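Local coordinates for transcriptional regulator, MarR family (Bacillus cereus, PDB 4XRF), which probably binds DNA as a transcriptional regulator, using the winged helix-turn-helix fold of the MarR family, at residues 57-61 and 62-66; 69-73 and 74-78. All blocks are in the same frame, centred on the assembly; numbering follows the deposited sequence.

Contact 1 of 2, residues 57-61 and 62-66; sequences MYVKP and SAITV
The flat group at the centre of this local contact is the peptide carbonyl of K60. I64 N approaches in the carbonyl plane and donates to K60 O at 3.3 Å. A63 N gives K60 O a second, weak bond at 3.0 Å, coming from well above the plane. The methyl of A63 lies near the oxygen on the same side but at a lower tilt, with A63 CB 3.4 Å from K60 O. K60 is the N-cap residue, so its carbonyl starts the bonding of helix 61-73. The next bond is regular: T65 N donates to P61 O at 3.0 Å, and a water also donates to that oxygen.

The apolar side of the turn closes around the end of I64. Its CD1 meets M57 CG at 3.6 Å and V59 CG2 at 3.8 Å, and both side chains cross I64 at about a right angle. The chi1 of V59 (-58°) sets CG2 between its backbone N and carbonyl carbon, where it reaches I64. V59 CB also rests against A63 CB at 3.9 Å.

This is the turn of the helix-turn-helix. Y58 ends helix 50-57 in a Schellman motif, with a positive phi of 66°. M57 and I64 both pack on I38 of helix 33-45, and M57 also touches A9 of the second subunit. Y58 itself packs on helix 121-139.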
ATOM      1  N   MET A  57       2.466  -2.024  23.712  1.00 38.99           N
ATOM      2  CA  MET A  57       2.332  -1.642  22.271  1.00 39.80           C
ATOM      3  C   MET A  57       1.729  -0.239  22.097  1.00 40.46           C
ATOM      4  O   MET A  57       1.610   0.265  20.970  1.00 39.81           O
ATOM      5  CB  MET A  57       1.438  -2.634  21.502  1.00 40.05           C
ATOM      6  CG  MET A  57       1.810  -4.110  21.568  1.00 40.48           C
ATOM      7  SD  MET A  57       3.347  -4.530  20.735  1.00 43.42           S
ATOM      8  CE  MET A  57       2.982  -4.210  19.011  1.00 41.73           C
ATOM      9  N   TYR A  58       1.294   0.357  23.215  1.00 41.00           N
ATOM     10  CA  TYR A  58       0.693   1.691  23.221  1.00 42.53           C
ATOM     11  C   TYR A  58      -0.643   1.768  22.476  1.00 42.76           C
ATOM     12  O   TYR A  58      -1.034   2.826  21.977  1.00 44.26           O
ATOM     13  CB  TYR A  58       1.709   2.747  22.739  1.00 43.26           C
ATOM     14  CG  TYR A  58       2.874   2.857  23.696  1.00 44.10           C
ATOM     15  CD1 TYR A  58       3.996   2.041  23.554  1.00 43.43           C
ATOM     16  CD2 TYR A  58       2.826   3.730  24.790  1.00 45.77           C
ATOM     17  CE1 TYR A  58       5.051   2.114  24.449  1.00 44.61           C
ATOM     18  CE2 TYR A  58       3.881   3.816  25.686  1.00 46.97           C
ATOM     19  CZ  TYR A  58       4.996   3.002  25.497  1.00 46.52           C
ATOM     20  OH  TYR A  58       6.051   3.074  26.378  1.00 48.52           O
ATOM     21  N   VAL A  59      -1.344   0.637  22.432  1.00 41.88           N
ATOM     22  CA  VAL A  59      -2.653   0.529  21.781  1.00 42.70           C
ATOM     23  C   VAL A  59      -3.772   0.182  22.780  1.00 43.73           C
ATOM     24  O   VAL A  59      -3.500  -0.209  23.922  1.00 43.51           O
ATOM     25  CB  VAL A  59      -2.632  -0.529  20.647  1.00 41.34           C
ATOM     26  CG1 VAL A  59      -1.568  -0.189  19.604  1.00 40.73           C
ATOM     27  CG2 VAL A  59      -2.420  -1.931  21.216  1.00 40.01           C
ATOM     28  N   LYS A  60      -5.026   0.331  22.346  1.00 45.49           N
ATOM     29  CA  LYS A  60      -6.199  -0.076  23.141  1.00 47.31           C
ATOM     30  C   LYS A  60      -6.256  -1.607  23.297  1.00 46.51           C
ATOM     31  O   LYS A  60      -5.786  -2.322  22.412  1.00 45.12           O
ATOM     32  CB  LYS A  60      -7.488   0.380  22.439  1.00 48.97           C
ATOM     33  CG  LYS A  60      -7.722   1.877  22.362  1.00 51.11           C
ATOM     34  CD  LYS A  60      -8.097   2.437  23.718  1.00 53.27           C
ATOM     35  CE  LYS A  60      -8.720   3.819  23.602  1.00 56.12           C
ATOM     36  NZ  LYS A  60      -8.862   4.465  24.939  1.00 57.99           N
ATOM     37  N   PRO A  61      -6.835  -2.114  24.412  1.00 47.92           N
ATOM     38  CA  PRO A  61      -7.127  -3.551  24.540  1.00 47.67           C
ATOM     39  C   PRO A  61      -7.795  -4.171  23.295  1.00 48.09           C
ATOM     40  O   PRO A  61      -7.371  -5.237  22.836  1.00 46.53           O
ATOM     41  CB  PRO A  61      -8.076  -3.605  25.740  1.00 49.32           C
ATOM     42  CG  PRO A  61      -7.663  -2.448  26.593  1.00 49.93           C
ATOM     43  CD  PRO A  61      -7.128  -1.382  25.667  1.00 49.32           C
ATOM     44  N   SER A  62      -8.809  -3.497  22.755  1.00 50.12           N
ATOM     45  CA  SER A  62      -9.539  -3.950  21.561  1.00 51.29           C
ATOM     46  C   SER A  62      -8.655  -4.145  20.329  1.00 50.22           C
ATOM     47  O   SER A  62      -8.958  -4.975  19.470  1.00 51.06           O
ATOM     48  CB  SER A  62     -10.657  -2.957  21.214  1.00 54.15           C
ATOM     49  OG  SER A  62     -10.162  -1.934  20.355  1.00 54.46           O
ATOM     50  N   ALA A  63      -7.577  -3.367  20.234  1.00 48.91           N
ATOM     51  CA  ALA A  63      -6.635  -3.489  19.139  1.00 47.14           C
ATOM     52  C   ALA A  63      -5.774  -4.735  19.327  1.00 45.37           C
ATOM     53  O   ALA A  63      -5.484  -5.453  18.370  1.00 44.18           O
ATOM     54  CB  ALA A  63      -5.774  -2.240  19.036  1.00 47.57           C
ATOM     55  N   ILE A  64      -5.383  -5.010  20.567  1.00 44.77           N
ATOM     56  CA  ILE A  64      -4.559  -6.185  20.839  1.00 43.86           C
ATOM     57  C   ILE A  64      -5.369  -7.472  20.625  1.00 42.83           C
ATOM     58  O   ILE A  64      -4.826  -8.483  20.160  1.00 42.11           O
ATOM     59  CB  ILE A  64      -3.893  -6.111  22.236  1.00 44.48           C
ATOM     60  CG1 ILE A  64      -2.437  -6.560  22.177  1.00 44.94           C
ATOM     61  CG2 ILE A  64      -4.608  -6.966  23.244  1.00 46.31           C
ATOM     62  CD1 ILE A  64      -1.502  -5.598  21.484  1.00 44.39           C
ATOM     63  N   THR A  65      -6.672  -7.400  20.902  1.00 43.05           N
ATOM     64  CA  THR A  65      -7.595  -8.525  20.712  1.00 43.41           C
ATOM     65  C   THR A  65      -7.547  -9.035  19.272  1.00 42.82           C
ATOM     66  O   THR A  65      -7.387 -10.232  19.052  1.00 42.87           O
ATOM     67  CB  THR A  65      -9.037  -8.177  21.133  1.00 44.67           C
ATOM     68  OG1 THR A  65      -9.070  -7.987  22.546  1.00 45.74           O
ATOM     69  CG2 THR A  65     -10.022  -9.310  20.789  1.00 45.27           C
ATOM     70  N   VAL A  66      -7.655  -8.131  18.303  1.00 42.87           N
ATOM     71  CA  VAL A  66      -7.565  -8.512  16.882  1.00 42.83           C
ATOM     72  C   VAL A  66      -6.209  -9.141  16.553  1.00 41.71           C
ATOM     73  O   VAL A  66      -6.151 -10.170  15.872  1.00 42.13           O
ATOM     74  CB  VAL A  66      -7.897  -7.334  15.925  1.00 43.63           C
ATOM     75  CG1 VAL A  66      -7.927  -7.794  14.463  1.00 44.08           C
ATOM     76  CG2 VAL A  66      -9.250  -6.731  16.291  1.00 44.79           C
TER
HETATM   77  O   HOH W   1      -7.300  -8.086  24.369  1.00 53.08           O

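Contact 2 of 2, residues 69-73 and 74-78; sequences DRLID and QELVE
L71 and L76 cross at about a right angle, their CD1 methyls 4.1 Å apart, at the Schellman motif that ends helix 61-73. The two leucines make the apolar contact that commonly accompanies this motif. The backbone pattern is the classic one. L76 N donates to L71 O at 2.8 Å, nearly straight at 168°. E75 N donates to I72 O from above the carbonyl plane at 2.7 Å. E75 has a positive phi of 70°, which turns the chain out of the helix. Just before the turn, a last helical bond joins Q74 N to R70 O.

V77 opens strand 77-81 and lays its side chain against the end of the helix. Its CG2 methyl lies against two helical residues at once, with L71 CB at 3.7 Å and I72 CG1 at 4.0 Å. The V77 and I72 side chains also cross at about a right angle. The turn thus joins what is probably the recognition helix to the first strand of the wing. V77 and L71 both face helix 33-45, where V77 touches L39 and L42 and L71 touches Q35.

Q74 extends from the turn into buried surroundings. Its OE1 accepts from R100, and its NE2 bonds to G30 O and to Q27 O of the third subunit. Both ends of this buried amide are therefore held.

On the helix, R70 grips D73 side-on within one turn. R70 NE donates to D73 OD2 at 2.9 Å and R70 NH2 to the same atom at 3.2 Å. That oxygen lies only 2° out of the guanidinium plane, while D69 CB sits 3.6 Å above one face of the same group, offset toward the rim.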
ATOM      1  N   ASP A  69      -6.114 -12.614  18.045  1.00 36.32           N
ATOM      2  CA  ASP A  69      -6.936 -13.493  17.197  1.00 37.34           C
ATOM      3  C   ASP A  69      -6.143 -13.991  15.967  1.00 36.39           C
ATOM      4  O   ASP A  69      -6.245 -15.150  15.596  1.00 36.76           O
ATOM      5  CB  ASP A  69      -8.189 -12.782  16.687  1.00 38.87           C
ATOM      6  CG  ASP A  69      -9.214 -12.549  17.752  1.00 40.92           C
ATOM      7  OD1 ASP A  69      -9.138 -13.185  18.837  1.00 41.62           O
ATOM      8  OD2 ASP A  69     -10.124 -11.719  17.498  1.00 42.24           O
ATOM      9  N   ARG A  70      -5.360 -13.116  15.339  1.00 35.34           N
ATOM     10  CA  ARG A  70      -4.581 -13.522  14.147  1.00 35.26           C
ATOM     11  C   ARG A  70      -3.425 -14.473  14.494  1.00 34.60           C
ATOM     12  O   ARG A  70      -3.137 -15.405  13.737  1.00 35.14           O
ATOM     13  CB  ARG A  70      -4.072 -12.310  13.341  1.00 35.24           C
ATOM     14  CG  ARG A  70      -5.153 -11.338  12.874  1.00 36.61           C
ATOM     15  CD  ARG A  70      -6.040 -11.895  11.771  1.00 38.47           C
ATOM     16  NE  ARG A  70      -7.094 -12.800  12.244  1.00 40.01           N
ATOM     17  CZ  ARG A  70      -8.265 -12.420  12.768  1.00 41.68           C
ATOM     18  NH1 ARG A  70      -8.563 -11.130  12.911  1.00 42.26           N
ATOM     19  NH2 ARG A  70      -9.150 -13.333  13.165  1.00 42.48           N
ATOM     20  N   LEU A  71      -2.778 -14.237  15.634  1.00 33.54           N
ATOM     21  CA  LEU A  71      -1.692 -15.096  16.121  1.00 33.38           C
ATOM     22  C   LEU A  71      -2.220 -16.468  16.555  1.00 34.36           C
ATOM     23  O   LEU A  71      -1.492 -17.459  16.473  1.00 34.66           O
ATOM     24  CB  LEU A  71      -0.953 -14.425  17.288  1.00 32.77           C
ATOM     25  CG  LEU A  71       0.389 -13.674  17.157  1.00 32.34           C
ATOM     26  CD1 LEU A  71       0.960 -13.594  15.747  1.00 32.17           C
ATOM     27  CD2 LEU A  71       0.360 -12.319  17.843  1.00 31.66           C
ATOM     28  N   ILE A  72      -3.471 -16.506  17.019  1.00 34.81           N
ATOM     29  CA  ILE A  72      -4.198 -17.760  17.311  1.00 36.38           C
ATOM     30  C   ILE A  72      -4.478 -18.541  16.013  1.00 37.73           C
ATOM     31  O   ILE A  72      -4.172 -19.729  15.939  1.00 39.24           O
ATOM     32  CB  ILE A  72      -5.488 -17.501  18.142  1.00 36.67           C
ATOM     33  CG1 ILE A  72      -5.118 -17.023  19.547  1.00 36.14           C
ATOM     34  CG2 ILE A  72      -6.390 -18.747  18.226  1.00 38.28           C
ATOM     35  CD1 ILE A  72      -6.307 -16.532  20.366  1.00 36.55           C
ATOM     36  N   ASP A  73      -4.996 -17.873  14.977  1.00 38.00           N
ATOM     37  CA  ASP A  73      -5.122 -18.492  13.631  1.00 39.13           C
ATOM     38  C   ASP A  73      -3.813 -19.161  13.157  1.00 39.08           C
ATOM     39  O   ASP A  73      -3.849 -20.276  12.632  1.00 40.10           O
ATOM     40  CB  ASP A  73      -5.560 -17.477  12.562  1.00 39.50           C
ATOM     41  CG  ASP A  73      -6.933 -16.885  12.816  1.00 40.99           C
ATOM     42  OD1 ASP A  73      -7.787 -17.543  13.465  1.00 42.90           O
ATOM     43  OD2 ASP A  73      -7.163 -15.730  12.383  1.00 40.88           O
ATOM     44  N   GLN A  74      -2.672 -18.480  13.336  1.00 37.60           N
ATOM     45  CA  GLN A  74      -1.364 -19.063  12.971  1.00 37.71           C
ATOM     46  C   GLN A  74      -0.869 -20.055  14.029  1.00 38.63           C
ATOM     47  O   GLN A  74       0.174 -20.677  13.841  1.00 39.38           O
ATOM     48  CB  GLN A  74      -0.288 -17.980  12.752  1.00 36.11           C
ATOM     49  CG  GLN A  74      -0.511 -17.030  11.588  1.00 35.49           C
ATOM     50  CD  GLN A  74       0.793 -16.426  11.089  1.00 35.02           C
ATOM     51  OE1 GLN A  74       1.766 -17.146  10.819  1.00 35.65           O
ATOM     52  NE2 GLN A  74       0.820 -15.104  10.947  1.00 34.04           N
ATOM     53  N   GLU A  75      -1.590 -20.163  15.147  1.00 39.19           N
ATOM     54  CA  GLU A  75      -1.303 -21.143  16.211  1.00 40.49           C
ATOM     55  C   GLU A  75      -0.013 -20.806  16.958  1.00 39.34           C
ATOM     56  O   GLU A  75       0.694 -21.698  17.440  1.00 40.41           O
ATOM     57  CB  GLU A  75      -1.227 -22.567  15.629  1.00 43.48           C
ATOM     58  CG  GLU A  75      -2.581 -23.240  15.451  1.00 46.41           C
ATOM     59  CD  GLU A  75      -2.534 -24.419  14.494  1.00 49.47           C
ATOM     60  OE1 GLU A  75      -1.428 -24.924  14.190  1.00 51.30           O
ATOM     61  OE2 GLU A  75      -3.611 -24.848  14.032  1.00 51.33           O
ATOM     62  N   LEU A  76       0.303 -19.521  17.037  1.00 36.99           N
ATOM     63  CA  LEU A  76       1.584 -19.108  17.597  1.00 36.24           C
ATOM     64  C   LEU A  76       1.487 -18.756  19.082  1.00 36.06           C
ATOM     65  O   LEU A  76       2.491 -18.775  19.791  1.00 36.14           O
ATOM     66  CB  LEU A  76       2.199 -17.960  16.783  1.00 34.73           C
ATOM     67  CG  LEU A  76       2.454 -18.232  15.289  1.00 34.92           C
ATOM     68  CD1 LEU A  76       2.980 -16.982  14.582  1.00 33.83           C
ATOM     69  CD2 LEU A  76       3.417 -19.405  15.093  1.00 36.16           C
ATOM     70  N   VAL A  77       0.286 -18.399  19.524  1.00 36.03           N
ATOM     71  CA  VAL A  77       0.018 -18.137  20.941  1.00 36.71           C
ATOM     72  C   VAL A  77      -1.251 -18.866  21.359  1.00 38.39           C
ATOM     73  O   VAL A  77      -2.029 -19.282  20.501  1.00 38.39           O
ATOM     74  CB  VAL A  77      -0.153 -16.621  21.249  1.00 35.30           C
ATOM     75  CG1 VAL A  77       1.076 -15.817  20.819  1.00 34.23           C
ATOM     76  CG2 VAL A  77      -1.421 -16.058  20.613  1.00 34.69           C
ATOM     77  N   GLU A  78      -1.435 -19.029  22.672  1.00 40.14           N
ATOM     78  CA  GLU A  78      -2.696 -19.488  23.222  0.50 41.70           C
ATOM     79  C   GLU A  78      -3.255 -18.416  24.166  1.00 41.84           C
ATOM     80  O   GLU A  78      -2.503 -17.757  24.899  1.00 41.25           O
ATOM     81  CB  GLU A  78      -2.501 -20.825  23.941  0.50 43.66           C
ATOM     82  CG  GLU A  78      -3.731 -21.719  23.966  0.50 45.14           C
ATOM     83  CD  GLU A  78      -3.384 -23.169  23.672  0.50 46.69           C
ATOM     84  OE1 GLU A  78      -3.049 -23.482  22.512  0.50 46.32           O
ATOM     85  OE2 GLU A  78      -3.441 -23.998  24.600  0.50 48.42           O
TER

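The two contacts mark the two ends of helix 61-73. Contact 1 comes first along the chain and starts the helix after the turn from helix 50-57. Contact 2 follows without overlap, ends the helix and leads into strand 77-81. Their centres are about 15 Å apart and their segments do not touch otherwise. Both belong to the winged helix-turn-helix domain and both pack on helix 33-45. Together they set where the helix begins and ends between the helix-turn-helix turn and the wing strands 77-81 and 89-93. In relatives this helix enters the major groove of DNA, which is consistent with the proposed role here.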